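Local coordinates for protein glucose-6-phosphate isomerase (Plasmodium falciparum, PDB 3QKI) that probably interconverts alpha-D-glucose 6-phosphate and beta-D-fructose 6-phosphate, an early step of glycolysis, as a member of the GPI family, at residues 368-379 with 413-422. Numbering follows the deposited sequence.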
ATOM      1  N   SER A 368       0.360  18.887  10.631  1.00 12.02           N
ATOM      2  CA  SER A 368      -0.467  18.077  11.530  1.00 12.38           C
ATOM      3  C   SER A 368      -1.041  18.907  12.690  1.00 19.94           C
ATOM      4  O   SER A 368      -2.240  18.825  12.967  1.00 19.16           O
ATOM      5  CB  SER A 368       0.336  16.893  12.067  1.00 14.48           C
ATOM      6  OG  SER A 368      -0.373  16.198  13.090  1.00 14.66           O
ATOM      7  N   HIS A 369      -0.184  19.682  13.393  1.00 17.20           N
ATOM      8  CA  HIS A 369      -0.646  20.446  14.544  1.00 17.10           C
ATOM      9  C   HIS A 369      -1.491  21.671  14.262  1.00 19.41           C
ATOM     10  O   HIS A 369      -2.489  21.878  14.942  1.00 18.90           O
ATOM     11  CB  HIS A 369       0.505  20.767  15.516  1.00 17.62           C
ATOM     12  CG  HIS A 369       0.821  19.619  16.420  1.00 20.90           C
ATOM     13  ND1 HIS A 369       0.689  19.729  17.794  1.00 22.23           N
ATOM     14  CD2 HIS A 369       1.196  18.351  16.116  1.00 22.35           C
ATOM     15  CE1 HIS A 369       0.985  18.537  18.281  1.00 21.73           C
ATOM     16  NE2 HIS A 369       1.292  17.675  17.311  1.00 22.24           N
ATOM     17  N   PHE A 370      -1.088  22.484  13.290  1.00 15.10           N
ATOM     18  CA  PHE A 370      -1.735  23.761  12.994  1.00 14.07           C
ATOM     19  C   PHE A 370      -2.802  23.748  11.894  1.00 19.14           C
ATOM     20  O   PHE A 370      -3.670  24.621  11.874  1.00 18.54           O
ATOM     21  CB  PHE A 370      -0.675  24.857  12.825  1.00 14.43           C
ATOM     22  CG  PHE A 370       0.267  24.846  14.002  1.00 15.47           C
ATOM     23  CD1 PHE A 370      -0.183  25.185  15.274  1.00 18.33           C
ATOM     24  CD2 PHE A 370       1.567  24.374  13.869  1.00 17.81           C
ATOM     25  CE1 PHE A 370       0.659  25.081  16.378  1.00 19.40           C
ATOM     26  CE2 PHE A 370       2.411  24.285  14.974  1.00 20.52           C
ATOM     27  CZ  PHE A 370       1.945  24.619  16.222  1.00 18.68           C
ATOM     28  N   PHE A 371      -2.796  22.729  11.050  1.00 16.50           N
ATOM     29  CA  PHE A 371      -3.794  22.607   9.980  1.00 15.62           C
ATOM     30  C   PHE A 371      -4.661  21.381  10.178  1.00 20.55           C
ATOM     31  O   PHE A 371      -5.634  21.190   9.443  1.00 22.52           O
ATOM     32  CB  PHE A 371      -3.097  22.570   8.616  1.00 16.82           C
ATOM     33  CG  PHE A 371      -2.667  23.925   8.134  1.00 19.34           C
ATOM     34  CD1 PHE A 371      -1.496  24.513   8.607  1.00 22.67           C
ATOM     35  CD2 PHE A 371      -3.423  24.617   7.195  1.00 23.89           C
ATOM     36  CE1 PHE A 371      -1.105  25.780   8.172  1.00 24.24           C
ATOM     37  CE2 PHE A 371      -3.017  25.877   6.741  1.00 27.23           C
ATOM     38  CZ  PHE A 371      -1.872  26.458   7.247  1.00 25.02           C
ATOM     39  N   ASP A 372      -4.292  20.535  11.156  1.00 17.24           N
ATOM     40  CA  ASP A 372      -4.985  19.295  11.486  1.00 16.59           C
ATOM     41  C   ASP A 372      -5.000  18.302  10.316  1.00 21.04           C
ATOM     42  O   ASP A 372      -5.986  17.571  10.107  1.00 22.02           O
ATOM     43  CB  ASP A 372      -6.375  19.580  12.097  1.00 18.85           C
ATOM     44  CG  ASP A 372      -6.777  18.610  13.185  1.00 31.74           C
ATOM     45  OD1 ASP A 372      -7.917  18.131  13.148  1.00 35.38           O
ATOM     46  OD2 ASP A 372      -5.950  18.356  14.098  1.00 34.54           O
ATOM     47  N   TYR A 373      -3.909  18.305   9.526  1.00 17.21           N
ATOM     48  CA  TYR A 373      -3.697  17.380   8.401  1.00 17.15           C
ATOM     49  C   TYR A 373      -3.039  16.115   8.957  1.00 20.02           C
ATOM     50  O   TYR A 373      -1.822  16.058   9.167  1.00 20.62           O
ATOM     51  CB  TYR A 373      -2.843  18.030   7.303  1.00 18.87           C
ATOM     52  CG  TYR A 373      -3.490  19.222   6.620  1.00 21.13           C
ATOM     53  CD1 TYR A 373      -4.877  19.378   6.604  1.00 22.33           C
ATOM     54  CD2 TYR A 373      -2.720  20.182   5.973  1.00 21.88           C
ATOM     55  CE1 TYR A 373      -5.475  20.467   5.974  1.00 19.83           C
ATOM     56  CE2 TYR A 373      -3.309  21.268   5.328  1.00 22.57           C
ATOM     57  CZ  TYR A 373      -4.687  21.412   5.345  1.00 26.05           C
ATOM     58  OH  TYR A 373      -5.285  22.490   4.737  1.00 24.31           O
ATOM     59  N   LYS A 374      -3.875  15.132   9.280  1.00 15.48           N
ATOM     60  CA  LYS A 374      -3.462  13.879   9.927  1.00 14.48           C
ATOM     61  C   LYS A 374      -3.026  12.749   8.979  1.00 15.81           C
ATOM     62  O   LYS A 374      -2.933  11.587   9.389  1.00 14.36           O
ATOM     63  CB  LYS A 374      -4.528  13.415  10.910  1.00 16.12           C
ATOM     64  CG  LYS A 374      -4.919  14.463  11.961  1.00 24.28           C
ATOM     65  CD  LYS A 374      -5.752  13.779  13.029  1.00 35.56           C
ATOM     66  CE  LYS A 374      -6.882  14.638  13.500  1.00 53.69           C
ATOM     67  NZ  LYS A 374      -7.443  14.141  14.782  1.00 65.02           N
ATOM     68  N   ASN A 375      -2.703  13.098   7.731  1.00 12.53           N
ATOM     69  CA  ASN A 375      -2.244  12.108   6.758  1.00 13.83           C
ATOM     70  C   ASN A 375      -1.023  12.607   6.025  1.00 17.25           C
ATOM     71  O   ASN A 375      -0.821  13.814   5.941  1.00 17.19           O
ATOM     72  CB  ASN A 375      -3.341  11.800   5.727  1.00 13.32           C
ATOM     73  CG  ASN A 375      -4.520  11.097   6.280  1.00 27.08           C
ATOM     74  OD1 ASN A 375      -4.535   9.890   6.438  1.00 21.76           O
ATOM     75  ND2 ASN A 375      -5.530  11.850   6.607  1.00 26.88           N
ATOM     76  N   VAL A 376      -0.212  11.675   5.487  1.00 13.46           N
ATOM     77  CA  VAL A 376       0.943  11.977   4.641  1.00 12.72           C
ATOM     78  C   VAL A 376       0.884  10.958   3.509  1.00 15.76           C
ATOM     79  O   VAL A 376       0.837   9.751   3.782  1.00 14.29           O
ATOM     80  CB  VAL A 376       2.335  11.899   5.353  1.00 16.88           C
ATOM     81  CG1 VAL A 376       3.479  12.076   4.344  1.00 16.89           C
ATOM     82  CG2 VAL A 376       2.458  12.897   6.497  1.00 16.38           C
ATOM     83  N   ALA A 377       0.923  11.428   2.253  1.00 11.03           N
ATOM     84  CA  ALA A 377       1.000  10.549   1.074  1.00  9.67           C
ATOM     85  C   ALA A 377       2.457  10.524   0.590  1.00 14.17           C
ATOM     86  O   ALA A 377       3.027  11.582   0.291  1.00 14.15           O
ATOM     87  CB  ALA A 377       0.067  11.036  -0.033  1.00  8.88           C
ATOM     88  N   ILE A 378       3.063   9.322   0.548  1.00 11.13           N
ATOM     89  CA  ILE A 378       4.447   9.106   0.098  1.00 10.29           C
ATOM     90  C   ILE A 378       4.335   8.657  -1.317  1.00 14.49           C
ATOM     91  O   ILE A 378       3.839   7.555  -1.587  1.00 14.59           O
ATOM     92  CB  ILE A 378       5.215   8.084   0.961  1.00 12.50           C
ATOM     93  CG1 ILE A 378       5.317   8.540   2.437  1.00 11.57           C
ATOM     94  CG2 ILE A 378       6.611   7.796   0.352  1.00 14.31           C
ATOM     95  CD1 ILE A 378       6.154   9.912   2.755  1.00 12.37           C
ATOM     96  N   LEU A 379       4.701   9.547  -2.235  1.00 11.77           N
ATOM     97  CA  LEU A 379       4.495   9.330  -3.670  1.00 11.73           C
ATOM     98  C   LEU A 379       5.768   9.423  -4.520  1.00 15.21           C
ATOM     99  O   LEU A 379       6.044  10.468  -5.114  1.00 13.95           O
ATOM    100  CB  LEU A 379       3.398  10.279  -4.178  1.00 11.29           C
ATOM    101  CG  LEU A 379       2.125  10.378  -3.335  1.00 14.93           C
ATOM    102  CD1 LEU A 379       1.304  11.571  -3.770  1.00 14.10           C
ATOM    103  CD2 LEU A 379       1.309   9.056  -3.389  1.00 13.73           C
ATOM    104  N   TYR A 413      -2.871  15.745  22.040  1.00 14.84           N
ATOM    105  CA  TYR A 413      -2.549  16.395  20.779  1.00 13.83           C
ATOM    106  C   TYR A 413      -2.172  15.341  19.722  1.00 17.08           C
ATOM    107  O   TYR A 413      -1.995  14.152  20.038  1.00 14.20           O
ATOM    108  CB  TYR A 413      -1.454  17.472  20.939  1.00 14.05           C
ATOM    109  CG  TYR A 413      -0.183  17.003  21.620  1.00 14.77           C
ATOM    110  CD1 TYR A 413       0.793  16.298  20.918  1.00 15.22           C
ATOM    111  CD2 TYR A 413       0.083  17.338  22.948  1.00 15.77           C
ATOM    112  CE1 TYR A 413       1.981  15.897  21.530  1.00 14.34           C
ATOM    113  CE2 TYR A 413       1.286  16.975  23.559  1.00 16.60           C
ATOM    114  CZ  TYR A 413       2.212  16.219  22.860  1.00 19.93           C
ATOM    115  OH  TYR A 413       3.397  15.869  23.452  1.00 18.87           O
ATOM    116  N   ASN A 414      -2.073  15.780  18.465  1.00 14.17           N
ATOM    117  CA  ASN A 414      -1.756  14.916  17.341  1.00 13.74           C
ATOM    118  C   ASN A 414      -0.363  14.321  17.428  1.00 19.00           C
ATOM    119  O   ASN A 414       0.593  15.027  17.725  1.00 18.62           O
ATOM    120  CB  ASN A 414      -1.903  15.672  16.011  1.00 11.04           C
ATOM    121  CG  ASN A 414      -3.321  16.013  15.643  1.00 16.40           C
ATOM    122  OD1 ASN A 414      -4.278  15.568  16.270  1.00 19.07           O
ATOM    123  ND2 ASN A 414      -3.478  16.819  14.605  1.00 14.74           N
ATOM    124  N   THR A 415      -0.261  13.016  17.158  1.00 14.23           N
ATOM    125  CA  THR A 415       1.032  12.368  17.029  1.00 13.96           C
ATOM    126  C   THR A 415       1.204  11.992  15.565  1.00 16.93           C
ATOM    127  O   THR A 415       0.822  12.802  14.703  1.00 15.90           O
ATOM    128  CB  THR A 415       1.369  11.381  18.150  1.00 15.02           C
ATOM    129  OG1 THR A 415       0.430  10.289  18.137  1.00 12.96           O
ATOM    130  CG2 THR A 415       1.412  12.070  19.535  1.00 14.74           C
ATOM    131  N   CYS A 416       1.774  10.814  15.259  1.00 14.06           N
ATOM    132  CA  CYS A 416       2.039  10.464  13.857  1.00 13.43           C
ATOM    133  C   CYS A 416       0.814  10.439  12.972  1.00 14.36           C
ATOM    134  O   CYS A 416      -0.235   9.915  13.363  1.00 12.51           O
ATOM    135  CB  CYS A 416       2.815   9.164  13.736  1.00 12.93           C
ATOM    136  SG  CYS A 416       3.521   8.907  12.104  1.00 16.26           S
ATOM    137  N   GLN A 417       0.983  10.968  11.756  1.00 11.29           N
ATOM    138  CA  GLN A 417      -0.038  10.932  10.715  1.00 10.21           C
ATOM    139  C   GLN A 417      -0.200   9.494  10.197  1.00 13.56           C
ATOM    140  O   GLN A 417       0.667   8.641  10.428  1.00 12.63           O
ATOM    141  CB  GLN A 417       0.390  11.809   9.519  1.00 11.78           C
ATOM    142  CG  GLN A 417       0.465  13.303   9.809  1.00 16.17           C
ATOM    143  CD  GLN A 417       1.892  13.733  10.020  1.00 19.52           C
ATOM    144  OE1 GLN A 417       2.645  13.100  10.753  1.00 16.57           O
ATOM    145  NE2 GLN A 417       2.296  14.824   9.360  1.00 10.18           N
ATOM    146  N   VAL A 418      -1.285   9.241   9.461  1.00 12.44           N
ATOM    147  CA  VAL A 418      -1.469   7.973   8.755  1.00 12.02           C
ATOM    148  C   VAL A 418      -0.648   8.150   7.461  1.00 16.36           C
ATOM    149  O   VAL A 418      -0.847   9.118   6.735  1.00 12.98           O
ATOM    150  CB  VAL A 418      -2.943   7.676   8.427  1.00 15.33           C
ATOM    151  CG1 VAL A 418      -3.045   6.568   7.397  1.00 14.97           C
ATOM    152  CG2 VAL A 418      -3.717   7.306   9.684  1.00 14.33           C
ATOM    153  N   TYR A 419       0.296   7.245   7.210  1.00 14.58           N
ATOM    154  CA  TYR A 419       1.119   7.274   6.003  1.00 12.75           C
ATOM    155  C   TYR A 419       0.587   6.248   5.027  1.00 16.91           C
ATOM    156  O   TYR A 419       0.219   5.137   5.425  1.00 14.91           O
ATOM    157  CB  TYR A 419       2.572   6.927   6.339  1.00 12.27           C
ATOM    158  CG  TYR A 419       3.388   8.085   6.833  1.00 11.28           C
ATOM    159  CD1 TYR A 419       4.387   8.641   6.043  1.00 13.00           C
ATOM    160  CD2 TYR A 419       3.188   8.612   8.108  1.00 10.54           C
ATOM    161  CE1 TYR A 419       5.180   9.690   6.514  1.00 17.27           C
ATOM    162  CE2 TYR A 419       3.932   9.703   8.564  1.00 10.46           C
ATOM    163  CZ  TYR A 419       4.945  10.219   7.775  1.00 18.18           C
ATOM    164  OH  TYR A 419       5.717  11.256   8.246  1.00 18.56           O
ATOM    165  N   PHE A 420       0.554   6.616   3.742  1.00 13.04           N
ATOM    166  CA  PHE A 420       0.107   5.716   2.688  1.00 12.03           C
ATOM    167  C   PHE A 420       0.701   6.200   1.366  1.00 17.91           C
ATOM    168  O   PHE A 420       1.361   7.246   1.312  1.00 17.65           O
ATOM    169  CB  PHE A 420      -1.443   5.649   2.631  1.00 11.34           C
ATOM    170  CG  PHE A 420      -2.092   6.856   1.990  1.00 12.20           C
ATOM    171  CD1 PHE A 420      -2.582   6.796   0.682  1.00 14.09           C
ATOM    172  CD2 PHE A 420      -2.175   8.071   2.673  1.00 13.40           C
ATOM    173  CE1 PHE A 420      -3.168   7.918   0.085  1.00 14.05           C
ATOM    174  CE2 PHE A 420      -2.752   9.195   2.076  1.00 14.07           C
ATOM    175  CZ  PHE A 420      -3.255   9.108   0.791  1.00 12.82           C
ATOM    176  N   GLY A 421       0.459   5.447   0.313  1.00 15.47           N
ATOM    177  CA  GLY A 421       0.927   5.838  -1.000  1.00 16.23           C
ATOM    178  C   GLY A 421       1.197   4.697  -1.941  1.00 20.28           C
ATOM    179  O   GLY A 421       1.276   3.533  -1.538  1.00 19.50           O
ATOM    180  N   GLU A 422       1.346   5.064  -3.207  1.00 16.41           N
ATOM    181  CA  GLU A 422       1.695   4.207  -4.329  1.00 15.12           C
ATOM    182  C   GLU A 422       2.604   5.032  -5.219  1.00 17.63           C
ATOM    183  O   GLU A 422       2.462   6.258  -5.248  1.00 16.49           O
ATOM    184  CB  GLU A 422       0.438   3.801  -5.129  1.00 15.49           C
ATOM    185  CG  GLU A 422      -0.383   2.684  -4.478  1.00 24.41           C
ATOM    186  CD  GLU A 422       0.320   1.378  -4.136  1.00 44.39           C
ATOM    187  OE1 GLU A 422       1.276   0.980  -4.843  1.00 38.70           O
ATOM    188  OE2 GLU A 422      -0.135   0.718  -3.177  1.00 41.65           O
TER
HETATM  189  O   HOH W   1      -1.216  13.565  12.807  1.00 13.51           O
HETATM  190  O   HOH W   2       1.659  15.402  14.652  1.00 18.11           O
HETATM  191  O   HOH W   3      -7.354  16.655  16.129  1.00 43.98           O
HETATM  192  O   HOH W   4       0.307  15.850   7.459  1.00 15.80           O
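S368 and N414 meet where helix 356-371 runs out. N414 ND2 donates to S368 O (2.9 Å). The oxygen lies in the N414 amide plane, while the nitrogen stands above the S368 carbonyl plane. With chi1 at 172°, S368 OG swings away from its own backbone N and lies 3.3 Å from N414 CB. One water bridges this hydroxyl to T415 O. H369 NE2 donates to N414 O (2.8 Å), which is tilted from the ring plane; Y413 CD1 meets the imidazole edge in plane. D372 has positive phi just after the helix. Its OD2 accepts from the same N414 ND2 (3.0 Å), which comes from above the carboxylate plane. One amide nitrogen thus binds both the helix end and the turn. The K374 chain crosses N414, and a water joins its NZ to D372 OD2 and N414 OD1. K374 O then accepts V418 N, the first rung of a parallel ladder. V376 binds V418 through its N and F420 through its O. Its CB sits over one face of the Y419 ring, a CH-pi contact. V376 CG2 packs against Q417 NE2 (3.5 Å), a nitrogen hydrogen-bonded to S364 OG and a water. A377 CB touches F420 CZ on the other face of the sheet. I378 N closes the ladder on F420 O (2.8 Å). Strand 418-420 is outermost in the mixed sheet within this chain, and V418 packs on F420 of the second subunit. Strands 375-380 and 418-420, linked through helix 388-400, form a parallel beta-alpha-beta unit.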